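Local atomic coordinates of probable 2-dehydro-3-deoxygalactonokinase DgoK1 (Sinorhizobium meliloti, PDB entry 3T69), a protein that probably phosphorylates 2-dehydro-3-deoxy-D-galactonate with ATP, giving the 6-phosphate, in the DeLey-Doudoroff route of galactose breakdown. Residues A10-G15 with I67-M72; R109-L114 with E128-L133; D192-G197 with A236-S241; A199-A204 with R275-S280. One frame throughout, in Å; residues are numbered along the deposited sequence.

Contact 1 of 4, residues A10-G15 with I67-M72; sequences AAVDWG and IIICGM
V12 O is gripped by two successive residues of strand 67-71: the amide N of C70 donates to it at 3.0 Å, and the CA-H of I69 points at it with CA 3.1 Å away. V12 N returns a bond of 2.9 Å to I68 O, so V12 is tied to the residues flanking I69, the exchange expected of a parallel pair. I68 N to A10 O and W14 N to C70 O extend the pattern, the strand directions differing by 19°. On one face V12 and I69 lie side by side and point the same way, with V12 CG1 3.6 Å from I69 CG2. That methyl, swung anti to the backbone N of I69 (chi1 -46° for CG1), also comes up at the edge of the W14 ring. Helix 50-58 covers this face, L52 touching both I67 and I69. Cutting I69 back to an alanine is likely to open a gap between V12, the W14 edge and L52. On the other face D13 and C70 adjoin V294 of helix 290-305. G71 has backbone angles that call for glycine, and a CB there would strike W14 O. Apolar packing and main-chain bonds thus hold the strand that leads into the turn at D13-W14-G15, consistent with the phosphate-binding hairpin of ASKHA-type kinases.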
loop_
_atom_site.group_PDB
_atom_site.type_symbol
_atom_site.label_atom_id
_atom_site.label_comp_id
_atom_site.label_asym_id
_atom_site.label_seq_id
_atom_site.Cartn_x
_atom_site.Cartn_y
_atom_site.Cartn_z
ATOM N N ALA B 10 4.321 -30.517 -23.332
ATOM C CA ALA B 10 3.366 -29.656 -22.626
ATOM C C ALA B 10 4.154 -28.451 -22.104
ATOM O O ALA B 10 5.274 -28.607 -21.602
ATOM C CB ALA B 10 2.667 -30.387 -21.483
ATOM N N ALA B 11 3.581 -27.256 -22.269
ATOM C CA ALA B 11 4.117 -26.038 -21.696
ATOM C C ALA B 11 3.121 -25.558 -20.653
ATOM O O ALA B 11 1.919 -25.473 -20.941
ATOM C CB ALA B 11 4.312 -25.003 -22.764
ATOM N N VAL B 12 3.626 -25.282 -19.443
ATOM C CA VAL B 12 2.800 -24.869 -18.314
ATOM C C VAL B 12 3.372 -23.590 -17.700
ATOM O O VAL B 12 4.556 -23.552 -17.330
ATOM C CB VAL B 12 2.794 -25.954 -17.217
ATOM C CG1 VAL B 12 2.167 -25.431 -15.940
ATOM C CG2 VAL B 12 2.108 -27.224 -17.695
ATOM N N ASP B 13 2.539 -22.545 -17.604
ATOM C CA ASP B 13 2.911 -21.261 -16.970
ATOM C C ASP B 13 2.120 -21.126 -15.686
ATOM O O ASP B 13 0.952 -20.788 -15.699
ATOM C CB ASP B 13 2.663 -20.077 -17.910
ATOM C CG ASP B 13 3.115 -18.715 -17.324
ATOM O OD1 ASP B 13 4.129 -18.626 -16.598
ATOM O OD2 ASP B 13 2.474 -17.698 -17.630
ATOM N N TRP B 14 2.778 -21.429 -14.573
ATOM C CA TRP B 14 2.109 -21.621 -13.306
ATOM C C TRP B 14 2.395 -20.400 -12.421
ATOM O O TRP B 14 3.430 -20.309 -11.721
ATOM C CB TRP B 14 2.557 -22.928 -12.667
ATOM C CG TRP B 14 1.478 -23.596 -11.914
ATOM C CD1 TRP B 14 0.473 -22.993 -11.244
ATOM C CD2 TRP B 14 1.298 -25.017 -11.721
ATOM N NE1 TRP B 14 -0.336 -23.934 -10.652
ATOM C CE2 TRP B 14 0.139 -25.185 -10.945
ATOM C CE3 TRP B 14 1.979 -26.159 -12.171
ATOM C CZ2 TRP B 14 -0.356 -26.447 -10.594
ATOM C CZ3 TRP B 14 1.489 -27.410 -11.810
ATOM C CH2 TRP B 14 0.340 -27.541 -11.023
ATOM N N GLY B 15 1.464 -19.447 -12.494
ATOM C CA GLY B 15 1.552 -18.192 -11.771
ATOM C C GLY B 15 1.013 -18.286 -10.365
ATOM O O GLY B 15 0.514 -19.339 -9.962
ATOM N N ILE B 67 7.015 -32.329 -19.780
ATOM C CA ILE B 67 6.398 -31.087 -19.284
ATOM C C ILE B 67 7.458 -30.079 -18.874
ATOM O O ILE B 67 8.341 -30.381 -18.074
ATOM C CB ILE B 67 5.504 -31.343 -18.070
ATOM C CG1 ILE B 67 4.671 -32.607 -18.294
ATOM C CG2 ILE B 67 4.640 -30.157 -17.777
ATOM C CD1 ILE B 67 3.306 -32.571 -17.603
ATOM N N ILE B 68 7.330 -28.874 -19.419
ATOM C CA ILE B 68 8.194 -27.773 -19.105
ATOM C C ILE B 68 7.333 -26.677 -18.464
ATOM O O ILE B 68 6.287 -26.294 -18.997
ATOM C CB ILE B 68 8.927 -27.310 -20.351
ATOM C CG1 ILE B 68 9.990 -26.262 -20.022
ATOM C CG2 ILE B 68 7.958 -26.878 -21.398
ATOM C CD1 ILE B 68 11.066 -26.779 -19.043
ATOM N N ILE B 69 7.765 -26.230 -17.287
ATOM C CA ILE B 69 6.982 -25.325 -16.461
ATOM C C ILE B 69 7.815 -24.168 -15.983
ATOM O O ILE B 69 8.913 -24.361 -15.474
ATOM C CB ILE B 69 6.458 -25.998 -15.209
ATOM C CG1 ILE B 69 5.848 -27.375 -15.530
ATOM C CG2 ILE B 69 5.500 -25.075 -14.542
ATOM C CD1 ILE B 69 5.281 -28.118 -14.302
ATOM N N CYS B 70 7.286 -22.963 -16.143
ATOM C CA CYS B 70 7.904 -21.773 -15.622
ATOM C C CYS B 70 6.991 -21.178 -14.526
ATOM O O CYS B 70 5.831 -21.568 -14.414
ATOM C CB CYS B 70 8.158 -20.777 -16.773
ATOM S SG CYS B 70 6.677 -19.987 -17.449
ATOM N N GLY B 71 7.517 -20.244 -13.725
ATOM C CA GLY B 71 6.708 -19.506 -12.757
ATOM C C GLY B 71 6.807 -19.953 -11.308
ATOM O O GLY B 71 7.712 -20.675 -10.907
ATOM N N MET B 72 5.831 -19.535 -10.520
ATOM C CA MET B 72 5.852 -19.762 -9.089
ATOM C C MET B 72 5.697 -21.242 -8.740
ATOM O O MET B 72 5.707 -21.638 -7.570
ATOM C CB MET B 72 4.781 -18.901 -8.408
ATOM C CG MET B 72 5.067 -17.419 -8.402
ATOM S SD MET B 72 6.585 -16.859 -7.615
ATOM C CE MET B 72 6.765 -15.446 -8.674
#

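Contact 2 of 4, residues R109-L114 with E128-L133; sequences RILPGL and EETQLL
L111 and T130 meet with their side chains at about a right angle: L111 CD1 meets T130 OG1 at 3.3 Å, while T130 CG2 lies farther off at 4.1 Å. L114 and E129 meet obliquely instead, and the touching is done by the root of the acid, with L114 CG 3.6 Å from E129 CB. Beyond that point the glutamate turns. Its CG sits between the backbone N and the carbonyl carbon (chi1 78°), and a second bend at chi2 (-64°) folds the carboxylate toward P112 and G113. E129 OE1 then lies 3.5 Å from G113 CA, whereas OE2 faces P112 O, another acceptor, without bonding to it. The elements joined are the interruption in strand 108-116, a strand with partners on both sides, and the first turn of helix 128-139, which the chain enters after the antiparallel return strand 123-125; the helix thereby packs beside the actin-like sheet. Two donors settle the carboxylate's rotation: G127 N bonds to OE1, and T130 OG1 donates to E129 OE2 at 2.9 Å, on the anti side and 27° out of the carboxylate plane. An alanine here is likely to leave G127 N and the T130 hydroxyl without their acceptor and T130 OG1 free to turn. L111 and T130 both also touch C70 of strand 67-71, with A301 against L111 and L298 against T130 from helix 290-305.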
loop_
_atom_site.group_PDB
_atom_site.type_symbol
_atom_site.label_atom_id
_atom_site.label_comp_id
_atom_site.label_asym_id
_atom_site.label_seq_id
_atom_site.Cartn_x
_atom_site.Cartn_y
_atom_site.Cartn_z
ATOM N N ARG B 109 10.239 -30.826 -15.858
ATOM C CA ARG B 109 11.180 -29.821 -15.372
ATOM C C ARG B 109 10.505 -28.482 -15.109
ATOM O O ARG B 109 9.578 -28.088 -15.838
ATOM C CB ARG B 109 12.270 -29.584 -16.406
ATOM C CG ARG B 109 12.669 -30.810 -17.173
ATOM C CD ARG B 109 14.019 -31.282 -16.730
ATOM N NE ARG B 109 14.438 -32.516 -17.381
ATOM C CZ ARG B 109 15.531 -32.626 -18.121
ATOM N NH1 ARG B 109 16.314 -31.579 -18.327
ATOM N NH2 ARG B 109 15.840 -33.785 -18.656
ATOM N N ILE B 110 11.025 -27.758 -14.120
ATOM C CA ILE B 110 10.687 -26.359 -13.844
ATOM C C ILE B 110 11.902 -25.454 -14.035
ATOM O O ILE B 110 12.971 -25.742 -13.498
ATOM C CB ILE B 110 10.274 -26.122 -12.399
ATOM C CG1 ILE B 110 9.265 -27.157 -11.954
ATOM C CG2 ILE B 110 9.732 -24.704 -12.247
ATOM C CD1 ILE B 110 8.343 -26.663 -10.844
ATOM N N LEU B 111 11.700 -24.346 -14.751
ATOM C CA LEU B 111 12.719 -23.304 -14.973
ATOM C C LEU B 111 13.065 -22.409 -13.751
ATOM O O LEU B 111 12.220 -21.952 -13.005
ATOM C CB LEU B 111 12.308 -22.420 -16.176
ATOM C CG LEU B 111 11.905 -23.199 -17.458
ATOM C CD1 LEU B 111 11.353 -22.324 -18.590
ATOM C CD2 LEU B 111 13.077 -24.008 -17.981
ATOM N N PRO B 112 14.343 -22.105 -13.588
ATOM C CA PRO B 112 14.681 -21.203 -12.513
ATOM C C PRO B 112 14.126 -19.785 -12.770
ATOM O O PRO B 112 13.655 -19.494 -13.884
ATOM C CB PRO B 112 16.200 -21.196 -12.594
ATOM C CG PRO B 112 16.453 -21.450 -14.066
ATOM C CD PRO B 112 15.547 -22.553 -14.298
ATOM N N GLY B 113 14.197 -18.920 -11.748
ATOM C CA GLY B 113 13.958 -17.497 -11.956
ATOM C C GLY B 113 15.272 -16.745 -12.095
ATOM O O GLY B 113 16.315 -17.364 -12.194
ATOM N N LEU B 114 15.213 -15.417 -12.101
ATOM C CA LEU B 114 16.400 -14.591 -11.952
ATOM C C LEU B 114 16.481 -13.831 -10.600
ATOM O O LEU B 114 15.490 -13.384 -10.069
ATOM C CB LEU B 114 16.516 -13.603 -13.122
ATOM C CG LEU B 114 16.453 -14.150 -14.557
ATOM C CD1 LEU B 114 16.526 -13.031 -15.571
ATOM C CD2 LEU B 114 17.566 -15.101 -14.851
ATOM N N GLU B 128 8.769 -14.269 -15.533
ATOM C CA GLU B 128 9.035 -13.202 -16.478
ATOM C C GLU B 128 10.351 -13.460 -17.181
ATOM O O GLU B 128 10.629 -12.858 -18.241
ATOM C CB GLU B 128 9.102 -11.845 -15.725
ATOM C CG GLU B 128 7.771 -11.310 -15.091
ATOM C CD GLU B 128 7.476 -11.845 -13.713
ATOM O OE1 GLU B 128 8.354 -12.521 -13.132
ATOM O OE2 GLU B 128 6.362 -11.608 -13.184
ATOM N N GLU B 129 11.205 -14.310 -16.614
ATOM C CA GLU B 129 12.450 -14.591 -17.345
ATOM C C GLU B 129 12.118 -15.473 -18.553
ATOM O O GLU B 129 12.806 -15.427 -19.534
ATOM C CB GLU B 129 13.576 -15.219 -16.491
ATOM C CG GLU B 129 13.418 -16.694 -16.221
ATOM C CD GLU B 129 12.187 -16.924 -15.401
ATOM O OE1 GLU B 129 11.980 -16.097 -14.485
ATOM O OE2 GLU B 129 11.424 -17.874 -15.664
ATOM N N THR B 130 11.065 -16.264 -18.469
ATOM C CA THR B 130 10.681 -17.078 -19.585
ATOM C C THR B 130 9.954 -16.298 -20.707
ATOM O O THR B 130 10.123 -16.611 -21.892
ATOM C CB THR B 130 9.882 -18.279 -19.124
ATOM O OG1 THR B 130 10.727 -19.056 -18.258
ATOM C CG2 THR B 130 9.465 -19.118 -20.324
ATOM N N GLN B 131 9.205 -15.257 -20.332
ATOM C CA GLN B 131 8.680 -14.342 -21.322
ATOM C C GLN B 131 9.847 -13.576 -21.911
ATOM O O GLN B 131 9.783 -13.100 -23.024
ATOM C CB GLN B 131 7.624 -13.413 -20.728
ATOM C CG GLN B 131 6.571 -14.140 -19.859
ATOM C CD GLN B 131 5.535 -13.191 -19.243
ATOM O OE1 GLN B 131 5.831 -12.402 -18.350
ATOM N NE2 GLN B 131 4.309 -13.281 -19.727
ATOM N N LEU B 132 10.938 -13.464 -21.202
ATOM C CA LEU B 132 12.059 -12.756 -21.815
ATOM C C LEU B 132 12.909 -13.662 -22.687
ATOM O O LEU B 132 13.589 -13.201 -23.619
ATOM C CB LEU B 132 12.932 -12.074 -20.772
ATOM C CG LEU B 132 12.371 -10.842 -20.076
ATOM C CD1 LEU B 132 13.222 -10.541 -18.847
ATOM C CD2 LEU B 132 12.339 -9.651 -21.012
ATOM N N LEU B 133 12.895 -14.953 -22.381
ATOM C CA LEU B 133 13.594 -15.919 -23.226
ATOM C C LEU B 133 12.858 -15.869 -24.566
ATOM O O LEU B 133 13.478 -15.743 -25.626
ATOM C CB LEU B 133 13.548 -17.325 -22.616
ATOM C CG LEU B 133 14.022 -18.499 -23.475
ATOM C CD1 LEU B 133 15.472 -18.381 -23.875
ATOM C CD2 LEU B 133 13.738 -19.768 -22.713
#

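Contact 3 of 4, residues D192-G197 with A236-S241; sequences DTFAAG and ARAQLS
The loop joining helices 185-188 and 199-210 lies against helix 233-252 by laying the ring of F194 flat on A238. The evidence is a CH-pi contact: A238 CA stands 3.7 Å from the centroid of the F194 ring, 8° off the ring normal. A238 CB shares that face, 3.5 Å from F194 CD1, and the ring spreads along the helix from there, with R237 CG 3.7 Å from F194 CD2 and S241 CB 3.6 Å from F194 CZ. F194 CG lies between its backbone N and carbonyl carbon (chi1 67°), a setting that carries the ring in toward the helix. The loop thus covers one turn, R237 to S241, of a long helix in the helical part of the kinase, and L273 of helix 268-280 touches both F194 and S241. R237 divides its length between two tasks. Its aliphatic stem runs past the ring, and its guanidinium, turned 68° from the ring plane, continues to D192, whose CA lies over one of its faces. There D192 O is 3.3 Å from R237 NH2, whereas the carboxylate of D192 is not in contact, D192 OD1 being 5.6 Å from R237 NH2. F175 and V188 also touch R237.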
loop_
_atom_site.group_PDB
_atom_site.type_symbol
_atom_site.label_atom_id
_atom_site.label_comp_id
_atom_site.label_asym_id
_atom_site.label_seq_id
_atom_site.Cartn_x
_atom_site.Cartn_y
_atom_site.Cartn_z
ATOM N N ASP B 192 -16.514 -2.427 -10.406
ATOM C CA ASP B 192 -15.596 -3.541 -10.736
ATOM C C ASP B 192 -14.560 -3.125 -11.780
ATOM O O ASP B 192 -13.511 -3.753 -11.930
ATOM C CB ASP B 192 -16.362 -4.785 -11.239
ATOM C CG ASP B 192 -17.019 -5.615 -10.093
ATOM O OD1 ASP B 192 -16.827 -5.276 -8.902
ATOM O OD2 ASP B 192 -17.729 -6.621 -10.389
ATOM N N THR B 193 -14.856 -2.057 -12.501
ATOM C CA THR B 193 -14.066 -1.676 -13.678
ATOM C C THR B 193 -14.023 -0.171 -13.830
ATOM O O THR B 193 -14.728 0.555 -13.117
ATOM C CB THR B 193 -14.704 -2.224 -15.008
ATOM O OG1 THR B 193 -15.961 -2.852 -14.709
ATOM C CG2 THR B 193 -13.769 -3.205 -15.741
ATOM N N PHE B 194 -13.217 0.279 -14.786
ATOM C CA PHE B 194 -13.202 1.662 -15.173
ATOM C C PHE B 194 -12.559 1.755 -16.532
ATOM O O PHE B 194 -11.703 0.944 -16.865
ATOM C CB PHE B 194 -12.458 2.529 -14.132
ATOM C CG PHE B 194 -10.957 2.265 -14.037
ATOM C CD1 PHE B 194 -10.059 3.012 -14.793
ATOM C CD2 PHE B 194 -10.457 1.289 -13.170
ATOM C CE1 PHE B 194 -8.713 2.785 -14.698
ATOM C CE2 PHE B 194 -9.111 1.053 -13.080
ATOM C CZ PHE B 194 -8.236 1.802 -13.843
ATOM N N ALA B 195 -12.965 2.755 -17.308
ATOM C CA ALA B 195 -12.476 2.928 -18.674
ATOM C C ALA B 195 -11.102 3.585 -18.688
ATOM O O ALA B 195 -10.952 4.742 -18.312
ATOM C CB ALA B 195 -13.482 3.729 -19.526
ATOM N N ALA B 196 -10.105 2.823 -19.122
ATOM C CA ALA B 196 -8.725 3.294 -19.293
ATOM C C ALA B 196 -8.565 4.743 -19.790
ATOM O O ALA B 196 -7.591 5.456 -19.433
ATOM C CB ALA B 196 -7.980 2.330 -20.239
ATOM N N GLY B 197 -9.500 5.165 -20.642
ATOM C CA GLY B 197 -9.410 6.477 -21.286
ATOM C C GLY B 197 -9.814 7.607 -20.367
ATOM O O GLY B 197 -9.346 8.738 -20.539
ATOM N N ALA B 236 -12.874 6.815 -8.610
ATOM C CA ALA B 236 -12.071 6.551 -7.417
ATOM C C ALA B 236 -11.047 5.411 -7.674
ATOM O O ALA B 236 -9.816 5.575 -7.430
ATOM C CB ALA B 236 -12.981 6.215 -6.237
ATOM N N ARG B 237 -11.587 4.287 -8.178
ATOM C CA ARG B 237 -10.870 3.119 -8.656
ATOM C C ARG B 237 -9.796 3.537 -9.634
ATOM O O ARG B 237 -8.639 3.088 -9.570
ATOM C CB ARG B 237 -11.875 2.229 -9.336
ATOM C CG ARG B 237 -11.419 0.823 -9.644
ATOM C CD ARG B 237 -12.565 -0.227 -9.413
ATOM N NE ARG B 237 -12.111 -1.584 -9.750
ATOM C CZ ARG B 237 -11.896 -2.560 -8.873
ATOM N NH1 ARG B 237 -12.142 -2.376 -7.566
ATOM N NH2 ARG B 237 -11.443 -3.725 -9.316
ATOM N N ALA B 238 -10.174 4.429 -10.527
ATOM C CA ALA B 238 -9.282 4.895 -11.551
ATOM C C ALA B 238 -8.161 5.681 -10.935
ATOM O O ALA B 238 -6.998 5.469 -11.268
ATOM C CB ALA B 238 -10.051 5.768 -12.560
ATOM N N GLN B 239 -8.535 6.627 -10.075
ATOM C CA GLN B 239 -7.609 7.434 -9.265
ATOM C C GLN B 239 -6.639 6.514 -8.504
ATOM O O GLN B 239 -5.396 6.658 -8.592
ATOM C CB GLN B 239 -8.430 8.209 -8.262
ATOM C CG GLN B 239 -7.956 9.591 -7.976
ATOM C CD GLN B 239 -8.967 10.344 -7.112
ATOM O OE1 GLN B 239 -10.180 10.044 -7.140
ATOM N NE2 GLN B 239 -8.478 11.350 -6.359
ATOM N N LEU B 240 -7.218 5.542 -7.794
ATOM C CA LEU B 240 -6.423 4.519 -7.147
ATOM C C LEU B 240 -5.427 3.833 -8.082
ATOM O O LEU B 240 -4.221 3.768 -7.762
ATOM C CB LEU B 240 -7.292 3.462 -6.471
ATOM C CG LEU B 240 -6.493 2.365 -5.755
ATOM C CD1 LEU B 240 -5.568 2.934 -4.710
ATOM C CD2 LEU B 240 -7.446 1.442 -5.046
ATOM N N SER B 241 -5.915 3.305 -9.210
ATOM C CA SER B 241 -5.046 2.592 -10.093
ATOM C C SER B 241 -4.031 3.570 -10.635
ATOM O O SER B 241 -2.817 3.295 -10.651
ATOM C CB SER B 241 -5.833 1.978 -11.226
ATOM O OG SER B 241 -4.923 1.322 -12.094
#

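Contact 4 of 4, residues A199-A204 with R275-S280; sequences AAFTDA and RTALES
F201 directs the edge of its ring at A277, the methyl CB standing near the ring plane and 3.6 Å from both F201 CE2 and CZ. With CG anti to the backbone N (chi1 -180°), the phenyl reaches across to the second helix, whose short axis passes 10.0 Å from that of the first. T276 CG2 approaches the same ring obliquely, 4.3 Å from F201 CE2. One residue on, T202 offers its methyl: T202 CG2 is 4.1 Å from S280 CB and 4.4 Å from T276 CG2, distances of loose apolar contact. The hydroxyls of the second helix are engaged within it. S280 OG donates to A277 O at 2.8 Å, from above the carbonyl plane, and T276 OG1 bonds to T272 O, so what these residues present to the first helix is carbon. The axes cross at -52°. Helix 268-280 links the neighbouring parallel strands 261-264 and 284-285, following a glycine-rich turn that resembles the adenosine motif of ASKHA kinases. Helix 233-252 lies alongside both partners, its S241 touching F201, its A238 meeting A200 and its I245 meeting A277.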
loop_
_atom_site.group_PDB
_atom_site.type_symbol
_atom_site.label_atom_id
_atom_site.label_comp_id
_atom_site.label_asym_id
_atom_site.label_seq_id
_atom_site.Cartn_x
_atom_site.Cartn_y
_atom_site.Cartn_z
ATOM N N ALA B 199 -10.430 10.443 -17.809
ATOM C CA ALA B 199 -9.458 11.438 -17.356
ATOM C C ALA B 199 -9.095 11.215 -15.889
ATOM O O ALA B 199 -7.975 11.518 -15.474
ATOM C CB ALA B 199 -9.994 12.854 -17.588
ATOM N N ALA B 200 -10.038 10.681 -15.113
ATOM C CA ALA B 200 -9.750 10.297 -13.740
ATOM C C ALA B 200 -8.419 9.511 -13.699
ATOM O O ALA B 200 -7.514 9.856 -12.919
ATOM C CB ALA B 200 -10.894 9.507 -13.135
ATOM N N PHE B 201 -8.268 8.533 -14.599
ATOM C CA PHE B 201 -7.054 7.721 -14.670
ATOM C C PHE B 201 -5.756 8.439 -15.027
ATOM O O PHE B 201 -4.761 8.289 -14.308
ATOM C CB PHE B 201 -7.242 6.465 -15.537
ATOM C CG PHE B 201 -6.007 5.603 -15.626
ATOM C CD1 PHE B 201 -5.641 4.759 -14.567
ATOM C CD2 PHE B 201 -5.192 5.642 -16.754
ATOM C CE1 PHE B 201 -4.467 3.958 -14.644
ATOM C CE2 PHE B 201 -4.014 4.860 -16.841
ATOM C CZ PHE B 201 -3.659 4.008 -15.787
ATOM N N THR B 202 -5.717 9.193 -16.116
ATOM C CA THR B 202 -4.444 9.826 -16.500
ATOM C C THR B 202 -4.098 11.039 -15.653
ATOM O O THR B 202 -2.918 11.427 -15.594
ATOM C CB THR B 202 -4.363 10.228 -18.009
ATOM O OG1 THR B 202 -5.417 11.154 -18.343
ATOM C CG2 THR B 202 -4.435 8.999 -18.887
ATOM N N ASP B 203 -5.107 11.674 -15.041
ATOM C CA ASP B 203 -4.826 12.734 -14.061
ATOM C C ASP B 203 -4.025 12.148 -12.884
ATOM O O ASP B 203 -2.968 12.696 -12.537
ATOM C CB ASP B 203 -6.101 13.414 -13.519
ATOM C CG ASP B 203 -6.835 14.271 -14.563
ATOM O OD1 ASP B 203 -6.204 14.665 -15.589
ATOM O OD2 ASP B 203 -8.061 14.542 -14.320
ATOM N N ALA B 204 -4.530 11.036 -12.316
ATOM C CA ALA B 204 -3.901 10.306 -11.213
ATOM C C ALA B 204 -2.451 9.965 -11.527
ATOM O O ALA B 204 -1.531 10.291 -10.737
ATOM C CB ALA B 204 -4.666 9.069 -10.901
ATOM N N ARG B 275 -0.260 0.994 -21.515
ATOM C CA ARG B 275 0.220 1.692 -22.733
ATOM C C ARG B 275 -0.359 3.069 -22.600
ATOM O O ARG B 275 0.305 4.088 -22.871
ATOM C CB ARG B 275 -0.288 1.005 -24.042
ATOM N N THR B 276 -1.614 3.071 -22.151
ATOM C CA THR B 276 -2.358 4.296 -21.922
ATOM C C THR B 276 -1.576 5.156 -20.930
ATOM O O THR B 276 -1.261 6.338 -21.185
ATOM C CB THR B 276 -3.725 3.942 -21.363
ATOM O OG1 THR B 276 -4.391 3.098 -22.297
ATOM C CG2 THR B 276 -4.564 5.160 -21.100
ATOM N N ALA B 277 -1.216 4.528 -19.817
ATOM C CA ALA B 277 -0.523 5.228 -18.782
ATOM C C ALA B 277 0.870 5.651 -19.251
ATOM O O ALA B 277 1.322 6.754 -18.953
ATOM C CB ALA B 277 -0.492 4.366 -17.512
ATOM N N LEU B 278 1.551 4.797 -19.995
ATOM C CA LEU B 278 2.917 5.131 -20.438
ATOM C C LEU B 278 3.017 6.237 -21.519
ATOM O O LEU B 278 3.976 7.052 -21.527
ATOM C CB LEU B 278 3.670 3.873 -20.902
ATOM C CG LEU B 278 3.960 2.795 -19.855
ATOM C CD1 LEU B 278 4.111 1.453 -20.494
ATOM C CD2 LEU B 278 5.201 3.143 -19.038
ATOM N N GLU B 279 2.055 6.253 -22.444
ATOM C CA GLU B 279 2.064 7.265 -23.483
ATOM C C GLU B 279 1.811 8.627 -22.860
ATOM O O GLU B 279 2.591 9.565 -23.098
ATOM C CB GLU B 279 1.069 6.927 -24.593
ATOM C CG GLU B 279 1.646 5.915 -25.575
ATOM C CD GLU B 279 0.605 5.137 -26.389
ATOM O OE1 GLU B 279 -0.575 4.981 -25.985
ATOM O OE2 GLU B 279 1.010 4.633 -27.451
ATOM N N SER B 280 0.768 8.714 -22.024
ATOM C CA SER B 280 0.470 9.949 -21.278
ATOM C C SER B 280 1.712 10.571 -20.642
ATOM O O SER B 280 1.766 11.778 -20.469
ATOM C CB SER B 280 -0.649 9.743 -20.248
ATOM O OG SER B 280 -0.173 9.083 -19.087
#

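How the contacts relate
Contacts 1 and 2 form one buried body: their centres are about 9 Å apart, and strands 67-71 and 108-116 are neighbours in a single sheet, probably joined through I69 O to L111 N. Contacts 3 and 4, only partly buried, lie on the other side of the chain's centre, about 30 to 33 Å from the first pair between centres. They touch each other, the loop of contact 3 running on into helix 199-210 of contact 4, and A238 O meets F201. The chemistry follows the place. Contact 1 is carried by main-chain bonds between strands, contact 2 by van der Waals packing of leucines and of a glutamate whose carboxylate is bonded by G127 and T130 on its own side, while contacts 3 and 4 rest on phenylalanine rings, one flat on a helix and one edge-on.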